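Local coordinates for protein cortical-lytic enzyme (Clostridium perfringens, PDB 5JIP) that acts as a muramidase that hydrolyses the peptidoglycan of the spore cortex during germination, probably by lysozyme-type cleavage, at residues N54-F59 / I93-Q98; N20-D25 / Y39-G44; Y262-F265 / Y270-T273. All blocks are in the same frame, centred on the assembly; numbering follows the deposited sequence.

Contact 1 of 3, residues N54-F59 / I93-Q98; sequences NKFLEF and IDVLQQ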
loop_
_atom_site.group_PDB
_atom_site.type_symbol
_atom_site.label_atom_id
_atom_site.label_comp_id
_atom_site.label_asym_id
_atom_site.label_seq_id
_atom_site.Cartn_x
_atom_site.Cartn_y
_atom_site.Cartn_z
ATOM N N ASN A 54 17.065 -29.562 15.550
ATOM C CA ASN A 54 18.430 -29.713 16.057
ATOM C C ASN A 54 19.506 -29.098 15.168
ATOM O O ASN A 54 20.670 -29.046 15.595
ATOM C CB ASN A 54 18.732 -31.189 16.279
ATOM C CG ASN A 54 17.968 -31.741 17.462
ATOM O OD1 ASN A 54 18.044 -31.186 18.563
ATOM N ND2 ASN A 54 17.193 -32.792 17.236
ATOM N N LYS A 55 19.163 -28.653 13.949
ATOM C CA LYS A 55 20.086 -27.915 13.103
ATOM C C LYS A 55 19.682 -26.457 12.909
ATOM O O LYS A 55 20.460 -25.691 12.329
ATOM C CB LYS A 55 20.205 -28.589 11.722
ATOM C CG LYS A 55 20.928 -29.947 11.730
ATOM C CD LYS A 55 22.399 -29.744 11.899
ATOM C CE LYS A 55 23.151 -30.994 11.503
ATOM N NZ LYS A 55 24.620 -30.817 11.708
ATOM N N PHE A 56 18.521 -26.036 13.423
ATOM C CA PHE A 56 18.049 -24.683 13.154
ATOM C C PHE A 56 19.082 -23.622 13.536
ATOM O O PHE A 56 19.427 -22.757 12.725
ATOM C CB PHE A 56 16.726 -24.431 13.872
ATOM C CG PHE A 56 16.276 -23.007 13.781
ATOM C CD1 PHE A 56 16.119 -22.413 12.542
ATOM C CD2 PHE A 56 16.032 -22.261 14.914
ATOM C CE1 PHE A 56 15.752 -21.098 12.425
ATOM C CE2 PHE A 56 15.652 -20.945 14.816
ATOM C CZ PHE A 56 15.507 -20.353 13.561
ATOM N N LEU A 57 19.565 -23.641 14.773
ATOM C CA LEU A 57 20.467 -22.572 15.177
ATOM C C LEU A 57 21.691 -22.527 14.268
ATOM O O LEU A 57 22.080 -21.461 13.776
ATOM C CB LEU A 57 20.874 -22.742 16.643
ATOM C CG LEU A 57 19.738 -22.731 17.654
ATOM C CD1 LEU A 57 20.307 -22.892 19.044
ATOM C CD2 LEU A 57 18.937 -21.467 17.535
ATOM N N GLU A 58 22.248 -23.682 13.961
ATOM C CA GLU A 58 23.441 -23.724 13.128
ATOM C C GLU A 58 23.144 -23.278 11.709
ATOM O O GLU A 58 23.908 -22.502 11.116
ATOM C CB GLU A 58 23.982 -25.139 13.129
ATOM C CG GLU A 58 25.034 -25.424 12.103
ATOM C CD GLU A 58 25.454 -26.905 12.055
ATOM O OE1 GLU A 58 25.155 -27.665 13.003
ATOM O OE2 GLU A 58 26.083 -27.306 11.052
ATOM N N PHE A 59 22.031 -23.768 11.154
ATOM C CA PHE A 59 21.671 -23.446 9.784
ATOM C C PHE A 59 21.354 -21.960 9.642
ATOM O O PHE A 59 21.726 -21.335 8.644
ATOM C CB PHE A 59 20.465 -24.286 9.364
ATOM C CG PHE A 59 20.771 -25.725 8.982
ATOM C CD1 PHE A 59 22.056 -26.233 8.997
ATOM C CD2 PHE A 59 19.741 -26.573 8.610
ATOM C CE1 PHE A 59 22.304 -27.553 8.618
ATOM C CE2 PHE A 59 19.987 -27.883 8.261
ATOM C CZ PHE A 59 21.286 -28.361 8.251
ATOM N N ILE A 93 7.927 -18.011 18.527
ATOM C CA ILE A 93 8.502 -16.674 18.676
ATOM C C ILE A 93 9.820 -16.745 19.432
ATOM O O ILE A 93 10.792 -16.073 19.088
ATOM C CB ILE A 93 7.489 -15.749 19.384
ATOM C CG1 ILE A 93 6.349 -15.418 18.429
ATOM C CG2 ILE A 93 8.158 -14.461 19.900
ATOM C CD1 ILE A 93 5.143 -14.799 19.112
ATOM N N ASP A 94 9.846 -17.527 20.505
ATOM C CA ASP A 94 11.055 -17.713 21.300
ATOM C C ASP A 94 12.149 -18.379 20.475
ATOM O O ASP A 94 13.275 -17.873 20.403
ATOM C CB ASP A 94 10.669 -18.523 22.548
ATOM C CG ASP A 94 11.844 -18.867 23.469
ATOM O OD1 ASP A 94 12.991 -18.461 23.241
ATOM O OD2 ASP A 94 11.574 -19.582 24.461
ATOM N N VAL A 95 11.824 -19.485 19.790
ATOM C CA VAL A 95 12.850 -20.200 19.020
ATOM C C VAL A 95 13.396 -19.327 17.898
ATOM O O VAL A 95 14.608 -19.284 17.667
ATOM C CB VAL A 95 12.295 -21.527 18.482
ATOM C CG1 VAL A 95 13.293 -22.247 17.549
ATOM C CG2 VAL A 95 11.948 -22.415 19.633
ATOM N N LEU A 96 12.513 -18.636 17.173
ATOM C CA LEU A 96 12.969 -17.773 16.082
ATOM C C LEU A 96 14.050 -16.818 16.553
ATOM O O LEU A 96 15.067 -16.637 15.867
ATOM C CB LEU A 96 11.809 -16.979 15.495
ATOM C CG LEU A 96 10.848 -17.767 14.613
ATOM C CD1 LEU A 96 9.545 -16.980 14.450
ATOM C CD2 LEU A 96 11.418 -18.133 13.245
ATOM N N GLN A 97 13.835 -16.177 17.711
ATOM C CA GLN A 97 14.820 -15.234 18.222
ATOM C C GLN A 97 16.110 -15.936 18.610
ATOM O O GLN A 97 17.197 -15.354 18.479
ATOM C CB GLN A 97 14.248 -14.468 19.401
ATOM C CG GLN A 97 13.119 -13.574 18.996
ATOM C CD GLN A 97 12.453 -12.911 20.164
ATOM O OE1 GLN A 97 12.796 -11.799 20.537
ATOM N NE2 GLN A 97 11.472 -13.582 20.735
ATOM N N GLN A 98 16.023 -17.173 19.102
ATOM C CA GLN A 98 17.249 -17.909 19.382
ATOM C C GLN A 98 18.072 -18.082 18.113
ATOM O O GLN A 98 19.307 -18.032 18.145
ATOM C CB GLN A 98 16.932 -19.278 19.991
ATOM C CG GLN A 98 16.218 -19.230 21.314
ATOM C CD GLN A 98 16.024 -20.614 21.914
ATOM O OE1 GLN A 98 16.905 -21.470 21.817
ATOM N NE2 GLN A 98 14.885 -20.836 22.530
#
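Phe-56 and Val-95 make the buried half of this helix-to-helix contact, where the first turn of helix 56-66 meets the later part of helix 83-100. The apolar part is a side-chain pair: Phe-56 CD2 lies 3.8 Å from Val-95 CG1, and the two side chains run at a slant to each other. Because CG of Phe-56 stands anti to the backbone N (chi1 173°), its ring reaches out to the neighbouring helix, flanking Leu-96 as well. Leu-57, more exposed, adds a second touch, its CD2 methyl 3.9 Å from Gln-98 CB.

Two carbon-to-oxygen approaches go with this packing. Phe-56 CE2 comes within 3.5 Å of Val-95 O, which lies at the ring edge and near its plane, so the rim hydrogens rather than the ring face meet the carbonyl. Leu-57 CD2 sits 3.5 Å from Gln-98 O.

Several polar side chains bond within their own segment instead of across the contact. Gln-98 NE2 gives a bond of 3.1 Å to Asp-94 OD1, reaching it from above the carboxylate plane. Gln-97 NE2 turns back to Ile-93 O at 3.1 Å, while its OE1 receives a bond from Gly-103 N. Lys-55 NZ and Glu-58 OE1 form a weak salt bridge of 3.4 Å.

Strand 38-44 lies beneath: Phe-56 packs on Leu-40 and Ala-42, and Val-95 also on Ala-42. Ile-52 touches Leu-57, Val-95 and Gln-98. Helices 56-66 and 83-100 are thus neighbours outside the mostly parallel barrel sheet of the TIM-barrel-type family 25 domain. With no hydrogen bond joining the segments, their association rests on apolar surface and on a ring edge turned to a carbonyl, an orientation that probably adds slight electrostatic attraction.

Contact 2 of 3, residues N20-D25 / Y39-G44; sequences NEFSRD and YLRASG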
loop_
_atom_site.group_PDB
_atom_site.type_symbol
_atom_site.label_atom_id
_atom_site.label_comp_id
_atom_site.label_asym_id
_atom_site.label_seq_id
_atom_site.Cartn_x
_atom_site.Cartn_y
_atom_site.Cartn_z
ATOM N N ASN A 20 15.550 -29.065 6.982
ATOM C CA ASN A 20 15.451 -29.236 8.423
ATOM C C ASN A 20 16.594 -30.140 8.876
ATOM O O ASN A 20 17.516 -30.425 8.111
ATOM C CB ASN A 20 14.069 -29.761 8.829
ATOM C CG ASN A 20 13.746 -31.130 8.239
ATOM O OD1 ASN A 20 14.626 -31.945 7.948
ATOM N ND2 ASN A 20 12.466 -31.369 8.039
ATOM N N GLU A 21 16.548 -30.568 10.138
ATOM C CA GLU A 21 17.676 -31.323 10.683
ATOM C C GLU A 21 17.923 -32.648 9.969
ATOM O O GLU A 21 19.001 -33.242 10.145
ATOM C CB GLU A 21 17.445 -31.566 12.165
ATOM C CG GLU A 21 16.325 -32.521 12.483
ATOM C CD GLU A 21 16.118 -32.637 13.972
ATOM O OE1 GLU A 21 16.662 -33.608 14.567
ATOM O OE2 GLU A 21 15.459 -31.742 14.546
ATOM N N PHE A 22 16.976 -33.120 9.168
ATOM C CA PHE A 22 17.141 -34.384 8.453
ATOM C C PHE A 22 17.683 -34.182 7.052
ATOM O O PHE A 22 17.936 -35.157 6.342
ATOM C CB PHE A 22 15.794 -35.149 8.435
ATOM C CG PHE A 22 15.185 -35.268 9.802
ATOM C CD1 PHE A 22 15.850 -35.965 10.798
ATOM C CD2 PHE A 22 13.966 -34.658 10.110
ATOM C CE1 PHE A 22 15.323 -36.050 12.052
ATOM C CE2 PHE A 22 13.446 -34.733 11.363
ATOM C CZ PHE A 22 14.105 -35.438 12.342
ATOM N N SER A 23 17.889 -32.940 6.644
ATOM C CA SER A 23 18.513 -32.677 5.364
ATOM C C SER A 23 19.981 -33.061 5.462
ATOM O O SER A 23 20.655 -32.687 6.421
ATOM C CB SER A 23 18.381 -31.201 5.024
ATOM O OG SER A 23 17.024 -30.842 4.960
ATOM N N ARG A 24 20.466 -33.834 4.512
ATOM C CA ARG A 24 21.828 -34.351 4.586
ATOM C C ARG A 24 22.797 -33.558 3.721
ATOM O O ARG A 24 22.491 -33.224 2.577
ATOM C CB ARG A 24 21.845 -35.811 4.154
ATOM C CG ARG A 24 20.904 -36.642 5.001
ATOM C CD ARG A 24 21.061 -38.135 4.757
ATOM N NE ARG A 24 20.664 -38.542 3.407
ATOM C CZ ARG A 24 19.408 -38.681 2.982
ATOM N NH1 ARG A 24 19.189 -39.078 1.729
ATOM N NH2 ARG A 24 18.370 -38.394 3.774
ATOM N N ASP A 25 24.004 -33.321 4.247
ATOM C CA ASP A 25 25.107 -32.823 3.430
ATOM C C ASP A 25 24.764 -31.463 2.817
ATOM O O ASP A 25 24.806 -31.280 1.608
ATOM C CB ASP A 25 25.492 -33.832 2.336
ATOM C CG ASP A 25 25.837 -35.212 2.914
ATOM O OD1 ASP A 25 25.927 -35.365 4.160
ATOM O OD2 ASP A 25 25.995 -36.169 2.128
ATOM N N TYR A 39 14.309 -21.773 3.359
ATOM C CA TYR A 39 13.489 -21.990 4.550
ATOM C C TYR A 39 14.031 -23.141 5.395
ATOM O O TYR A 39 14.495 -24.147 4.861
ATOM C CB TYR A 39 12.033 -22.272 4.176
ATOM C CG TYR A 39 11.184 -21.015 4.240
ATOM C CD1 TYR A 39 10.813 -20.453 5.460
ATOM C CD2 TYR A 39 10.768 -20.384 3.086
ATOM C CE1 TYR A 39 10.039 -19.310 5.515
ATOM C CE2 TYR A 39 10.007 -19.224 3.132
ATOM C CZ TYR A 39 9.653 -18.685 4.331
ATOM O OH TYR A 39 8.905 -17.528 4.303
ATOM N N LEU A 40 13.998 -22.951 6.721
ATOM C CA LEU A 40 14.460 -23.917 7.714
ATOM C C LEU A 40 13.329 -24.239 8.681
ATOM O O LEU A 40 12.527 -23.372 9.026
ATOM C CB LEU A 40 15.621 -23.363 8.550
ATOM C CG LEU A 40 16.784 -22.705 7.782
ATOM C CD1 LEU A 40 17.720 -21.992 8.775
ATOM C CD2 LEU A 40 17.500 -23.744 6.944
ATOM N N ARG A 41 13.278 -25.477 9.147
ATOM C CA ARG A 41 12.462 -25.755 10.320
ATOM C C ARG A 41 13.106 -25.128 11.544
ATOM O O ARG A 41 14.275 -25.388 11.859
ATOM C CB ARG A 41 12.278 -27.259 10.542
ATOM C CG ARG A 41 11.339 -27.545 11.739
ATOM C CD ARG A 41 10.902 -29.016 11.819
ATOM N NE ARG A 41 11.979 -29.883 12.281
ATOM C CZ ARG A 41 11.800 -31.139 12.687
ATOM N NH1 ARG A 41 10.587 -31.677 12.638
ATOM N NH2 ARG A 41 12.833 -31.842 13.141
ATOM N N ALA A 42 12.334 -24.322 12.244
ATOM C CA ALA A 42 12.742 -23.801 13.541
ATOM C C ALA A 42 12.346 -24.748 14.649
ATOM O O ALA A 42 13.155 -25.033 15.537
ATOM C CB ALA A 42 12.122 -22.437 13.807
ATOM N N SER A 43 11.096 -25.206 14.625
ATOM C CA SER A 43 10.510 -25.915 15.756
ATOM C C SER A 43 9.350 -26.745 15.248
ATOM O O SER A 43 8.928 -26.635 14.095
ATOM C CB SER A 43 10.020 -24.959 16.848
ATOM O OG SER A 43 9.116 -23.982 16.310
ATOM N N GLY A 44 8.824 -27.566 16.139
ATOM C CA GLY A 44 7.705 -28.409 15.788
ATOM C C GLY A 44 7.158 -29.106 17.007
ATOM O O GLY A 44 7.871 -29.342 17.981
#
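Arg-41 of strand 38-44 reaches the loop after strand 15-19 and forms a salt bridge with Glu-21, Arg-41 NH2 lying 3.0 Å from Glu-21 OE2. The hydrogen bond is bent (132°), and it meets OE2 from above the carboxylate plane, the carboxylate and guanidinium planes being 81° apart. A turn at chi3 (74°) brings the guanidinium there, with NH2 also 3.4 Å from Phe-22 CE2. Nearer the backbone, Asn-20 CB packs 3.5 Å from Arg-41 CB.

The other polar atoms are engaged too. Arg-41 NE pairs with Asp-53 OD2, which also accepts from Glu-21 N, and Glu-21 OE1 takes a bond from Asn-54 ND2. Asn-20 OD1 accepts from Phe-22 N at 2.9 Å, an Asx turn on top of the type I turn Asn-20 to Ser-23; Ser-23 OG accepts from Asn-20 N at 3.1 Å. Asn-20 ND2 has a weak bond to Tyr-73 OH.

Arg-41 NH1 binds the sulfonate of a MES molecule, probably from the crystallisation liquor. The guanidinium, held by Glu-21 and Asp-53, thus keeps one nitrogen turned to an anion, consistent with a pocket at the C-terminal end of strand 15-19, the barrel end where TIM barrels carry their active sites.

Contact 3 of 3, residues Y262-F265 / Y270-T273; sequences YNVF and YAGT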
loop_
_atom_site.group_PDB
_atom_site.type_symbol
_atom_site.label_atom_id
_atom_site.label_comp_id
_atom_site.label_asym_id
_atom_site.label_seq_id
_atom_site.Cartn_x
_atom_site.Cartn_y
_atom_site.Cartn_z
ATOM N N TYR A 262 5.411 4.649 3.544
ATOM C CA TYR A 262 6.201 5.026 4.703
ATOM C C TYR A 262 5.288 5.628 5.749
ATOM O O TYR A 262 4.302 6.301 5.423
ATOM C CB TYR A 262 7.284 6.067 4.371
ATOM C CG TYR A 262 8.118 5.788 3.162
ATOM C CD1 TYR A 262 7.669 6.131 1.894
ATOM C CD2 TYR A 262 9.391 5.234 3.288
ATOM C CE1 TYR A 262 8.432 5.873 0.780
ATOM C CE2 TYR A 262 10.162 4.987 2.198
ATOM C CZ TYR A 262 9.707 5.324 0.945
ATOM O OH TYR A 262 10.513 5.066 -0.129
ATOM N N ASN A 263 5.642 5.401 7.003
ATOM C CA ASN A 263 5.111 6.140 8.139
ATOM C C ASN A 263 6.232 6.971 8.751
ATOM O O ASN A 263 7.345 6.475 8.963
ATOM C CB ASN A 263 4.545 5.210 9.212
ATOM C CG ASN A 263 3.301 4.476 8.753
ATOM O OD1 ASN A 263 2.451 5.029 8.040
ATOM N ND2 ASN A 263 3.212 3.199 9.108
ATOM N N VAL A 264 5.907 8.220 9.080
ATOM C CA VAL A 264 6.841 9.174 9.679
ATOM C C VAL A 264 6.340 9.561 11.059
ATOM O O VAL A 264 5.127 9.706 11.282
ATOM C CB VAL A 264 7.009 10.421 8.791
ATOM C CG1 VAL A 264 7.897 11.460 9.469
ATOM C CG2 VAL A 264 7.586 10.004 7.438
ATOM N N PHE A 265 7.284 9.750 11.977
ATOM C CA PHE A 265 6.974 10.011 13.377
ATOM C C PHE A 265 7.794 11.180 13.904
ATOM O O PHE A 265 8.962 11.348 13.528
ATOM C CB PHE A 265 7.262 8.794 14.222
ATOM C CG PHE A 265 6.496 7.557 13.796
ATOM C CD1 PHE A 265 6.986 6.725 12.792
ATOM C CD2 PHE A 265 5.289 7.235 14.408
ATOM C CE1 PHE A 265 6.275 5.584 12.404
ATOM C CE2 PHE A 265 4.558 6.105 14.018
ATOM C CZ PHE A 265 5.056 5.274 13.028
ATOM N N TYR A 270 2.777 9.663 15.640
ATOM C CA TYR A 270 2.530 9.532 14.212
ATOM C C TYR A 270 2.356 10.892 13.567
ATOM O O TYR A 270 1.607 11.744 14.054
ATOM C CB TYR A 270 1.285 8.673 13.999
ATOM C CG TYR A 270 0.714 8.630 12.610
ATOM C CD1 TYR A 270 1.234 7.762 11.654
ATOM C CD2 TYR A 270 -0.384 9.403 12.262
ATOM C CE1 TYR A 270 0.683 7.692 10.391
ATOM C CE2 TYR A 270 -0.936 9.338 10.993
ATOM C CZ TYR A 270 -0.397 8.475 10.069
ATOM O OH TYR A 270 -0.928 8.405 8.802
ATOM N N ALA A 271 3.027 11.080 12.434
ATOM C CA ALA A 271 2.920 12.316 11.691
ATOM C C ALA A 271 2.295 12.148 10.315
ATOM O O ALA A 271 1.797 13.133 9.770
ATOM C CB ALA A 271 4.305 12.964 11.539
ATOM N N GLY A 272 2.296 10.953 9.741
ATOM C CA GLY A 272 1.650 10.773 8.456
ATOM C C GLY A 272 2.081 9.491 7.783
ATOM O O GLY A 272 3.081 8.860 8.150
ATOM N N THR A 273 1.292 9.117 6.778
ATOM C CA THR A 273 1.572 7.980 5.912
ATOM C C THR A 273 1.755 8.474 4.488
ATOM O O THR A 273 0.938 9.253 3.992
ATOM C CB THR A 273 0.447 6.946 5.982
ATOM O OG1 THR A 273 0.292 6.520 7.337
ATOM C CG2 THR A 273 0.747 5.744 5.110
#
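Strands 259-266 and 269-275 run antiparallel as a hairpin, their short segments 4.6 Å apart at 158°, with a classic beta bulge where Ala-271 and Gly-272 both face Val-264. Val-264 N bonds to Gly-272 O at 3.0 Å; Val-264 O takes Ala-271 N at 2.8 Å and, weakly, Gly-272 N. At the extended backbone angles of Gly-272 a side chain would run into the carbonyl O before it, which accounts for the glycine.

On the face bearing Asn-263, Phe-265, Tyr-270 and Thr-273, a polar chain crosses the strands. Thr-273 OG1 donates to Asn-263 OD1 at 2.7 Å, the two side chains lying alongside and pointing the same way, and accepts from Tyr-270 OH, also at 2.7 Å. CG of Tyr-270 is anti to its own N (chi1 169°), which lays the ring back along its strand, one face over Gly-272 N and its edge toward Asn-263 OD1. Phe-265 CD2 packs 3.6 Å from Tyr-270 CA, and its ring makes a cation-pi contact with Arg-313. On the other face, Val-264 CG1 meets Ala-271 CB at 4.4 Å, and both residues pack on Ile-283.

Asn-263 ND2 bonds to Glu-301 OE2 and to Thr-273 OG1 of the second subunit, and Asn-263 ND2 of the second subunit bonds in turn to Thr-273 OG1 here, while the two Tyr-270 rings meet nearly parallel. Thr-273 OG1 is thereby gripped by three partners: this hydroxyl joins hairpin and dimer, its polar group satisfied within the buried interface.

Contacts 1 and 2 lie in the family 25 barrel domain, their centres about 10 Å apart: contact 2 lies on strand 38-44 and contact 1 joins the two helices that cover it. They touch directly, Phe-56 CB lying 3.3 Å from Arg-41 O and Val-95 CG1 3.4 Å from Ala-42 O, so both helices pack on the strand whose Arg-41 reaches the loop after strand 15-19. Along the chain the order is contact 2, 1, 3, none enclosing another. Contact 3, about 20 Å from contact 1 at the nearest atoms, lies in the C-terminal beta domain, whose three- and four-stranded sheets resemble a fibronectin type III sandwich, and takes part in the contact with the second subunit.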